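PDB 5D8N: leucine aminopeptidase A1, chloroplastic, which removes unsubstituted N-terminal amino acids, preferably leucine, from peptides as a magnesium-dependent homohexameric aminopeptidase, and contributes to wound signalling and insect defence. Local coordinates for residues Leu47-Thr52 with Pro67-Leu72; Asn23-Pro28 with Asp173-Ser178; Gly427-Asn432 with Trp497-Val502; Ala34-Val39 with Leu193-Glu198. The protein carries 1 engineered substitution. All coordinates share one frame; numbering follows the deposited sequence.

Overall arrangement
Three contacts belong to the N-terminal side of the chain and one to the catalytic domain. Contacts 1 and 4 share the mixed six-stranded sheet, through strands 46-52 and 31-35; their centres are about 17 Å apart and they touch where Val-39 packs on Leu-47 and Leu-68. Contact 2 lies about 33 Å, centre to centre, from contact 4, and the two alternate along the chain, so the chain's early residues meet the loop after helix 152-170 in contact 2 and the start of helix 197-221 in contact 4. This helix starts at contact 4 and its far end borders contact 2. Contact 3 comes last, in the eight-stranded catalytic sheet, about 43 Å from contact 1 between centres.

Contact 1 (Leu47-Thr52 with Pro67-Leu72); sequences LAIGAT and PLLQQL
Between Ile-49 and Leu-72 there is no ring or other planar group to offer a face or an edge: the contact is made by branched aliphatic side chains. These two reach toward each other tip to tip, and Ile-49 CD1 meets Leu-72 CD1 at 3.4 Å, tighter than usual for two methyl carbons. Ile-49 presents both of its branches. With CG1 beside the backbone N (chi1 -63°), CD1 goes to Leu-72, while CG2, anti to that N, turns to the preceding turn of the helix. There it lies 4.4 Å from Leu-68 CD2, and Leu-69 CD2 stands at a similar distance. Leu-47 adds a looser touch, its CD2 being 4.5 Å from Leu-72 CD1. The strand and helix axes come within 11.1 Å, their N-to-C directions 133° apart, a distance bridged mainly by these leucine and isoleucine side chains. This is the hydrophobic seam of an alpha/beta layer in the macro-type N-terminal domain, away from the annotated sites. Leu-69 also packs on Met-56 and Phe-64. Strand 46-52 is hydrogen-bonded between strands 104-112 and 139-144, and Leu-108 of the former touches both Ile-49 and Leu-69 beneath helix 67-75.

Contact 2 (Asn23-Pro28 with Asp173-Ser178); sequences NESDAP and DNRFRS
Asn-23 and Arg-175 join two irregular segments in a largely polar surface contact, where the stretch before strand 31-35 passes the loop between helix 152-170 and strand 187-191. The main link is backbone to backbone: Asn-23 N donates to Arg-175 O at 2.8 Å, nearly straight at 169° and on a lone pair in the carbonyl plane. Beside it the aliphatic part of Arg-175 lies along segment 23-28, with CG 3.5 Å from Asn-23 O and CD 3.9 Å from Ser-25 OG. A bend at chi3 (-66°) then swings the guanidinium to Asp-173, which it grips side-on: NE bonds to Asp-173 OD1 at 2.9 Å, and NH2 completes the salt bridge to Asp-173 OD2 at 2.8 Å. Phe-176 backs this arginine, its ring centre under CB and its CE2 against one guanidinium face. Arg-175 NH2 also bonds to Glu-218 O, and Asn-221 ND2 to Asp-173 OD2, fastening the pair to helix 197-221. A leucine in place of this arginine would probably leave the carboxylate of Asp-173 without its charged mate and the Glu-218 carbonyl without this donor. Arg-177 instead closes side-on on a single oxygen, Asn-174 OD1, with both NE (2.7 Å) and NH2. Across the subunit boundary, Phe-176 O accepts from Thr-378 OG1 of the second subunit. Asn-174 to Arg-177 form a type I beta turn, with Arg-175 in its second position and its salt-bridge mate Asp-173 just before it.

Contact 3 (Gly427-Asn432 with Trp497-Val502); sequences GAFTPN and WLHLDV
Gly-427 to Phe-429 run antiparallel to His-499 to Asp-501, with Gly-427/Asp-501 and Phe-429/His-499 as hydrogen-bonded pairs and Ala-428/Leu-500 as the non-hydrogen-bonded pair between them. His-499 N meets Phe-429 O at 2.8 Å and 175°, and the return bond from Phe-429 N to His-499 O is as short. On the face of this last pair, Phe-429 and His-499 lie side by side and point the same way, their planes oblique at 31°, and Phe-429 CD1 is 3.6 Å from His-499 CD2. The edge of the phenylalanine ring meets Asp-501 CB. On the other face Ala-428 CB touches Leu-500 CD1 at 3.6 Å. The two strands are neighbours in the mixed sheet of the M17 catalytic domain, and past Phe-429 the chain leaves it through an ST turn: Thr-430 OG1 accepts from Asn-432 N at 2.9 Å. With OG1 anti to the backbone N (chi1 -180°), the same hydroxyl donates to Trp-497 O at 2.6 Å, from above the carbonyl plane. A valine in place of this threonine would probably leave both the Trp-497 carbonyl and the Asn-432 N-H without this partner. Asn-432 OD1 takes the N-H of Trp-497 at 3.0 Å, and Pro-431 CD rests by Trp-497 CE3. Asp-409 receives both Trp-497 NE1 and His-499 ND1, while Asp-501 bonds to Thr-414 and to Leu-413 N.

Contact 4 (Ala34-Val39 with Leu193-Glu198); sequences AKDTAV and LGTGPE
Ala-34 and Thr-195 bring the end of strand 31-35, an edge strand, within this chain, of the macro-type mixed sheet, against the loop that leads from strand 187-191 into helix 197-221. The tight part centres on one methyl. Thr-195 CG2 lies 3.4 Å from both Lys-35 C and Asp-36 N, pressed against the peptide link between these two residues, and 3.8 Å from Asp-36 CB. Its placement follows from chi1 of 57°, which sets CG2 anti to the carbonyl carbon of Thr-195. Alongside, Ala-34 CB touches Gly-194 O at 3.4 Å, and on the helix side the same methyl packs on Ile-199 and Ile-203. Gly-194 has a positive phi (114°), at which a side chain would run into the carbonyl of Leu-193. Around the threonine methyl the contact is looser and wetter: a water on either flank joins the two backbones, which share no direct bond. Lys-35 CB points away from the loop, and its side chain touches Asp-189 and Leu-191. One water accepts from Gly-194 N at 2.8 Å and donates only weakly to Lys-35 O. The second links strand to helix start more firmly: it donates to Ala-34 O at 2.8 Å and accepts at 3.0 Å from the backbone N of Gly-196, the N-cap residue of helix 197-221.

Contact 1 (Leu47-Thr52 with Pro67-Leu72)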
# COMPACT_ATOMS: atom_id res chain seq x y z
N LEU A 47 10.49 53.08 -4.35
CA LEU A 47 11.93 52.95 -4.23
C LEU A 47 12.20 51.75 -3.32
O LEU A 47 11.84 51.75 -2.14
CB LEU A 47 12.51 54.22 -3.59
CG LEU A 47 13.99 54.17 -3.22
CD1 LEU A 47 14.88 53.95 -4.44
CD2 LEU A 47 14.39 55.46 -2.52
N ALA A 48 12.94 50.79 -3.85
CA ALA A 48 13.37 49.64 -3.08
C ALA A 48 14.86 49.72 -2.80
O ALA A 48 15.66 49.89 -3.72
CB ALA A 48 13.08 48.35 -3.85
N ILE A 49 15.21 49.55 -1.54
CA ILE A 49 16.60 49.63 -1.11
C ILE A 49 17.06 48.35 -0.43
O ILE A 49 16.45 47.87 0.53
CB ILE A 49 16.77 50.77 -0.10
CG1 ILE A 49 16.44 52.09 -0.80
CG2 ILE A 49 18.21 50.79 0.43
CD1 ILE A 49 16.05 53.17 0.18
N GLY A 50 18.14 47.79 -0.95
CA GLY A 50 18.69 46.54 -0.45
C GLY A 50 19.68 46.85 0.65
O GLY A 50 20.62 47.60 0.40
N ALA A 51 19.41 46.36 1.87
CA ALA A 51 20.25 46.65 3.01
C ALA A 51 20.67 45.36 3.69
O ALA A 51 19.82 44.56 4.08
CB ALA A 51 19.52 47.55 4.01
N THR A 52 21.97 45.28 3.98
CA THR A 52 22.52 44.19 4.77
C THR A 52 22.20 44.48 6.23
O THR A 52 21.88 45.61 6.58
CB THR A 52 24.07 44.10 4.61
OG1 THR A 52 24.68 45.29 5.13
CG2 THR A 52 24.50 43.94 3.15
N PRO A 67 24.57 56.39 5.61
CA PRO A 67 24.29 57.73 5.10
C PRO A 67 22.98 57.85 4.29
O PRO A 67 22.23 58.80 4.48
CB PRO A 67 25.51 58.03 4.21
CG PRO A 67 26.60 57.16 4.74
CD PRO A 67 25.91 55.91 5.24
N LEU A 68 22.76 56.93 3.34
CA LEU A 68 21.55 56.96 2.54
C LEU A 68 20.29 56.77 3.40
O LEU A 68 19.36 57.57 3.34
CB LEU A 68 21.62 55.88 1.46
CG LEU A 68 20.30 55.77 0.70
CD1 LEU A 68 20.01 57.09 -0.00
CD2 LEU A 68 20.35 54.62 -0.29
N LEU A 69 20.30 55.78 4.28
CA LEU A 69 19.15 55.58 5.16
C LEU A 69 18.95 56.72 6.16
O LEU A 69 17.82 57.16 6.40
CB LEU A 69 19.26 54.24 5.89
CG LEU A 69 19.22 53.01 4.98
CD1 LEU A 69 19.43 51.75 5.80
CD2 LEU A 69 17.90 52.95 4.24
N GLN A 70 20.05 57.23 6.69
CA GLN A 70 19.96 58.39 7.59
C GLN A 70 19.29 59.59 6.91
O GLN A 70 18.45 60.28 7.49
CB GLN A 70 21.36 58.78 8.09
CG GLN A 70 21.34 59.85 9.18
CD GLN A 70 21.69 61.22 8.65
OE1 GLN A 70 22.60 61.35 7.83
NE2 GLN A 70 20.94 62.23 9.08
N GLN A 71 19.65 59.84 5.65
CA GLN A 71 19.07 60.97 4.94
C GLN A 71 17.60 60.77 4.59
O GLN A 71 16.79 61.68 4.68
CB GLN A 71 19.86 61.21 3.65
CG GLN A 71 19.52 62.54 3.00
CD GLN A 71 20.55 62.98 1.97
OE1 GLN A 71 21.46 62.22 1.62
NE2 GLN A 71 20.36 64.18 1.43
N LEU A 72 17.25 59.58 4.11
CA LEU A 72 15.84 59.30 3.83
C LEU A 72 14.98 59.42 5.08
O LEU A 72 13.93 60.05 5.08
CB LEU A 72 15.70 57.90 3.24
CG LEU A 72 16.29 57.76 1.83
CD1 LEU A 72 16.35 56.29 1.44
CD2 LEU A 72 15.44 58.54 0.84

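Contact 2 (Asn23-Pro28 with Asp173-Ser178)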
# COMPACT_ATOMS: atom_id res chain seq x y z
N ASN A 23 -5.15 32.85 -23.48
CA ASN A 23 -5.28 34.29 -23.59
C ASN A 23 -3.96 34.84 -24.13
O ASN A 23 -2.90 34.24 -23.95
CB ASN A 23 -5.54 34.94 -22.24
CG ASN A 23 -6.79 34.42 -21.56
OD1 ASN A 23 -6.74 34.00 -20.39
ND2 ASN A 23 -7.86 34.33 -22.31
N GLU A 24 -4.05 35.97 -24.83
CA GLU A 24 -2.88 36.61 -25.41
C GLU A 24 -2.04 37.15 -24.27
O GLU A 24 -2.58 37.80 -23.37
CB GLU A 24 -3.30 37.74 -26.36
CG GLU A 24 -4.13 37.30 -27.57
CD GLU A 24 -3.65 35.99 -28.21
OE1 GLU A 24 -4.38 34.98 -28.17
OE2 GLU A 24 -2.48 35.94 -28.66
N SER A 25 -0.78 36.72 -24.20
CA SER A 25 0.14 37.25 -23.18
C SER A 25 0.32 38.76 -23.41
O SER A 25 0.85 39.19 -24.44
CB SER A 25 1.50 36.57 -23.23
OG SER A 25 1.43 35.28 -23.83
N ASP A 26 -0.23 39.56 -22.50
CA ASP A 26 -0.12 41.01 -22.60
C ASP A 26 0.73 41.52 -21.43
O ASP A 26 0.24 42.20 -20.53
CB ASP A 26 -1.50 41.70 -22.69
CG ASP A 26 -2.26 41.72 -21.38
OD1 ASP A 26 -2.12 40.77 -20.57
OD2 ASP A 26 -3.02 42.70 -21.15
N ALA A 27 1.98 41.08 -21.42
CA ALA A 27 2.97 41.58 -20.48
C ALA A 27 3.71 42.75 -21.14
O ALA A 27 4.15 42.64 -22.28
CB ALA A 27 3.94 40.47 -20.10
N PRO A 28 3.82 43.90 -20.44
CA PRO A 28 4.64 44.94 -21.06
C PRO A 28 6.13 44.58 -20.98
O PRO A 28 6.56 43.77 -20.15
CB PRO A 28 4.33 46.17 -20.20
CG PRO A 28 4.09 45.60 -18.84
CD PRO A 28 3.41 44.28 -19.07
N ASP A 173 1.85 34.25 -15.41
CA ASP A 173 1.33 33.51 -16.53
C ASP A 173 -0.18 33.39 -16.35
O ASP A 173 -0.66 32.53 -15.61
CB ASP A 173 2.02 32.14 -16.63
CG ASP A 173 1.79 31.47 -17.98
OD1 ASP A 173 0.89 31.93 -18.71
OD2 ASP A 173 2.43 30.43 -18.27
N ASN A 174 -0.92 34.17 -17.13
CA ASN A 174 -2.38 34.18 -17.05
C ASN A 174 -3.09 33.66 -18.28
O ASN A 174 -4.26 33.96 -18.51
CB ASN A 174 -2.85 35.62 -16.80
CG ASN A 174 -2.45 36.12 -15.44
OD1 ASN A 174 -2.59 35.43 -14.44
ND2 ASN A 174 -1.86 37.29 -15.42
N ARG A 175 -2.34 32.98 -19.13
CA ARG A 175 -2.89 32.49 -20.37
C ARG A 175 -4.10 31.55 -20.19
O ARG A 175 -4.89 31.42 -21.11
CB ARG A 175 -1.80 31.74 -21.13
CG ARG A 175 -0.73 32.63 -21.72
CD ARG A 175 0.35 31.79 -22.39
NE ARG A 175 1.06 30.99 -21.41
CZ ARG A 175 1.73 29.87 -21.68
NH1 ARG A 175 1.91 29.49 -22.94
NH2 ARG A 175 2.27 29.15 -20.70
N PHE A 176 -4.19 30.83 -19.07
CA PHE A 176 -5.23 29.81 -18.91
C PHE A 176 -6.23 30.07 -17.80
O PHE A 176 -6.91 29.15 -17.35
CB PHE A 176 -4.61 28.43 -18.68
CG PHE A 176 -3.52 28.12 -19.66
CD1 PHE A 176 -3.82 27.85 -20.98
CD2 PHE A 176 -2.20 28.19 -19.28
CE1 PHE A 176 -2.83 27.67 -21.92
CE2 PHE A 176 -1.20 27.99 -20.21
CZ PHE A 176 -1.52 27.77 -21.54
N ARG A 177 -6.35 31.33 -17.37
CA ARG A 177 -7.32 31.70 -16.37
C ARG A 177 -7.98 33.02 -16.72
O ARG A 177 -7.43 33.84 -17.45
CB ARG A 177 -6.71 31.77 -14.97
CG ARG A 177 -5.47 32.61 -14.82
CD ARG A 177 -4.87 32.44 -13.43
NE ARG A 177 -3.64 33.20 -13.29
CZ ARG A 177 -2.60 32.87 -12.53
NH1 ARG A 177 -2.65 31.77 -11.79
NH2 ARG A 177 -1.51 33.62 -12.56
N SER A 178 -9.25 33.09 -16.36
CA SER A 178 -10.21 34.00 -16.98
C SER A 178 -10.11 35.30 -16.23
O SER A 178 -10.46 36.35 -16.76
CB SER A 178 -11.63 33.40 -16.90
OG SER A 178 -11.71 32.07 -17.45
O HOH W 1 -3.08 39.13 -18.09

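Contact 3 (Gly427-Asn432 with Trp497-Val502)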
# COMPACT_ATOMS: atom_id res chain seq x y z
N GLY A 427 21.04 17.34 -9.92
CA GLY A 427 22.18 16.46 -9.90
C GLY A 427 22.88 16.44 -11.24
O GLY A 427 22.25 16.24 -12.27
N ALA A 428 24.21 16.53 -11.20
CA ALA A 428 25.04 16.55 -12.39
C ALA A 428 25.88 15.28 -12.40
O ALA A 428 26.57 14.96 -11.42
CB ALA A 428 25.96 17.78 -12.36
N PHE A 429 25.87 14.60 -13.54
CA PHE A 429 26.59 13.35 -13.71
C PHE A 429 27.45 13.42 -14.96
O PHE A 429 26.94 13.73 -16.03
CB PHE A 429 25.62 12.19 -13.88
CG PHE A 429 24.70 11.98 -12.71
CD1 PHE A 429 23.53 12.69 -12.62
CD2 PHE A 429 24.93 10.96 -11.82
CE1 PHE A 429 22.67 12.49 -11.56
CE2 PHE A 429 24.08 10.76 -10.76
CZ PHE A 429 22.96 11.55 -10.61
N THR A 430 28.75 13.18 -14.80
CA THR A 430 29.63 13.16 -15.96
C THR A 430 30.85 12.28 -15.72
O THR A 430 31.37 12.26 -14.62
CB THR A 430 30.09 14.59 -16.33
OG1 THR A 430 30.95 14.56 -17.47
CG2 THR A 430 30.83 15.24 -15.19
N PRO A 431 31.31 11.57 -16.76
CA PRO A 431 32.64 10.94 -16.72
C PRO A 431 33.78 11.94 -16.81
O PRO A 431 34.93 11.58 -16.63
CB PRO A 431 32.64 10.03 -17.97
CG PRO A 431 31.21 9.94 -18.41
CD PRO A 431 30.57 11.23 -17.98
N ASN A 432 33.49 13.19 -17.16
CA ASN A 432 34.52 14.11 -17.58
C ASN A 432 34.74 15.21 -16.52
O ASN A 432 33.88 16.09 -16.33
CB ASN A 432 34.13 14.69 -18.96
CG ASN A 432 33.80 13.61 -20.01
OD1 ASN A 432 32.64 13.37 -20.37
ND2 ASN A 432 34.85 13.02 -20.59
N TRP A 497 30.56 14.71 -22.03
CA TRP A 497 29.13 14.66 -21.84
C TRP A 497 28.79 14.73 -20.36
O TRP A 497 29.41 14.07 -19.52
CB TRP A 497 28.54 13.42 -22.49
CG TRP A 497 27.20 13.02 -21.93
CD1 TRP A 497 26.00 13.65 -22.16
CD2 TRP A 497 26.95 12.01 -20.95
NE1 TRP A 497 25.01 13.03 -21.45
CE2 TRP A 497 25.56 12.00 -20.72
CE3 TRP A 497 27.72 10.99 -20.41
CZ2 TRP A 497 24.94 11.07 -19.90
CZ3 TRP A 497 27.11 10.08 -19.54
CH2 TRP A 497 25.74 10.12 -19.31
N LEU A 498 27.84 15.61 -20.06
CA LEU A 498 27.27 15.71 -18.73
C LEU A 498 25.74 15.66 -18.76
O LEU A 498 25.09 16.32 -19.57
CB LEU A 498 27.72 17.00 -18.06
CG LEU A 498 27.25 17.28 -16.62
CD1 LEU A 498 28.32 18.10 -15.94
CD2 LEU A 498 25.95 18.05 -16.57
N HIS A 499 25.20 14.96 -17.78
CA HIS A 499 23.76 14.75 -17.64
C HIS A 499 23.30 15.50 -16.39
O HIS A 499 23.85 15.31 -15.30
CB HIS A 499 23.46 13.26 -17.49
CG HIS A 499 22.14 12.96 -16.86
ND1 HIS A 499 20.95 13.30 -17.44
CD2 HIS A 499 21.83 12.22 -15.76
CE1 HIS A 499 19.95 12.85 -16.70
NE2 HIS A 499 20.46 12.19 -15.68
N LEU A 500 22.27 16.32 -16.56
CA LEU A 500 21.73 17.09 -15.46
C LEU A 500 20.29 16.65 -15.17
O LEU A 500 19.39 16.83 -16.01
CB LEU A 500 21.82 18.57 -15.78
CG LEU A 500 21.79 19.54 -14.60
CD1 LEU A 500 22.98 19.35 -13.68
CD2 LEU A 500 21.70 20.98 -15.07
N ASP A 501 20.11 15.99 -14.03
CA ASP A 501 18.80 15.51 -13.58
C ASP A 501 18.12 16.65 -12.81
O ASP A 501 18.42 16.91 -11.63
CB ASP A 501 18.95 14.24 -12.73
CG ASP A 501 17.64 13.45 -12.56
OD1 ASP A 501 16.55 13.99 -12.84
OD2 ASP A 501 17.71 12.25 -12.14
N VAL A 502 17.16 17.28 -13.46
CA VAL A 502 16.53 18.51 -13.00
C VAL A 502 15.07 18.30 -12.56
O VAL A 502 14.29 19.23 -12.50
CB VAL A 502 16.53 19.59 -14.11
CG1 VAL A 502 17.95 19.95 -14.50
CG2 VAL A 502 15.77 19.15 -15.35

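Contact 4 (Ala34-Val39 with Leu193-Glu198)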
# COMPACT_ATOMS: atom_id res chain seq x y z
N ALA A 34 20.03 52.26 -16.20
CA ALA A 34 20.86 52.67 -15.08
C ALA A 34 21.03 54.18 -15.13
O ALA A 34 21.19 54.72 -16.23
CB ALA A 34 22.21 51.98 -15.17
N LYS A 35 20.70 54.85 -14.02
CA LYS A 35 20.66 56.32 -13.94
C LYS A 35 21.63 56.81 -12.89
O LYS A 35 21.89 56.10 -11.91
CB LYS A 35 19.28 56.87 -13.57
CG LYS A 35 18.09 56.30 -14.31
CD LYS A 35 18.08 56.72 -15.77
CE LYS A 35 16.82 56.26 -16.47
NZ LYS A 35 16.92 56.45 -17.94
N ASP A 36 22.08 58.05 -13.04
CA ASP A 36 23.01 58.67 -12.08
C ASP A 36 22.26 59.56 -11.07
O ASP A 36 22.88 60.19 -10.22
CB ASP A 36 24.14 59.45 -12.77
CG ASP A 36 23.65 60.56 -13.69
OD1 ASP A 36 22.47 60.97 -13.61
OD2 ASP A 36 24.48 61.05 -14.49
N THR A 37 20.93 59.55 -11.16
CA THR A 37 20.08 60.27 -10.22
C THR A 37 20.40 59.89 -8.79
O THR A 37 20.46 58.71 -8.44
CB THR A 37 18.60 59.93 -10.45
OG1 THR A 37 18.26 60.05 -11.83
CG2 THR A 37 17.69 60.82 -9.59
N ALA A 38 20.59 60.89 -7.95
CA ALA A 38 20.75 60.66 -6.53
C ALA A 38 19.50 59.95 -6.00
O ALA A 38 18.37 60.34 -6.30
CB ALA A 38 20.96 61.98 -5.80
N VAL A 39 19.72 59.00 -5.10
CA VAL A 39 18.62 58.21 -4.60
C VAL A 39 17.60 59.05 -3.86
O VAL A 39 16.40 58.93 -4.11
CB VAL A 39 19.11 57.07 -3.70
CG1 VAL A 39 17.92 56.33 -3.13
CG2 VAL A 39 19.98 56.11 -4.50
N LEU A 193 24.76 52.48 -9.15
CA LEU A 193 25.62 51.38 -9.53
C LEU A 193 26.37 51.68 -10.84
O LEU A 193 27.06 50.80 -11.37
CB LEU A 193 24.83 50.07 -9.65
CG LEU A 193 24.23 49.51 -8.35
CD1 LEU A 193 23.34 48.30 -8.61
CD2 LEU A 193 25.32 49.14 -7.35
N GLY A 194 26.25 52.90 -11.34
CA GLY A 194 26.97 53.32 -12.54
C GLY A 194 26.01 53.61 -13.68
O GLY A 194 24.82 53.35 -13.57
N THR A 195 26.52 54.29 -14.70
CA THR A 195 25.77 54.58 -15.93
C THR A 195 26.66 54.38 -17.14
O THR A 195 27.83 54.10 -17.01
CB THR A 195 25.27 56.04 -16.02
OG1 THR A 195 26.40 56.92 -15.92
CG2 THR A 195 24.29 56.34 -14.90
N GLY A 196 26.07 54.47 -18.32
CA GLY A 196 26.84 54.41 -19.56
C GLY A 196 26.76 53.07 -20.28
O GLY A 196 26.10 52.14 -19.81
N PRO A 197 27.57 52.91 -21.33
CA PRO A 197 27.43 51.80 -22.26
C PRO A 197 27.61 50.41 -21.64
O PRO A 197 26.94 49.47 -22.06
CB PRO A 197 28.53 52.07 -23.30
CG PRO A 197 28.66 53.57 -23.31
CD PRO A 197 28.42 53.99 -21.88
N GLU A 198 28.60 50.25 -20.78
CA GLU A 198 28.95 48.93 -20.26
C GLU A 198 27.82 48.36 -19.39
O GLU A 198 27.49 47.18 -19.49
CB GLU A 198 30.27 48.97 -19.48
CG GLU A 198 30.88 47.60 -19.24
CD GLU A 198 32.21 47.63 -18.49
OE1 GLU A 198 32.84 48.70 -18.37
OE2 GLU A 198 32.65 46.54 -18.05
O HOH W 2 23.07 54.29 -18.30
O HOH W 3 24.90 55.27 -10.83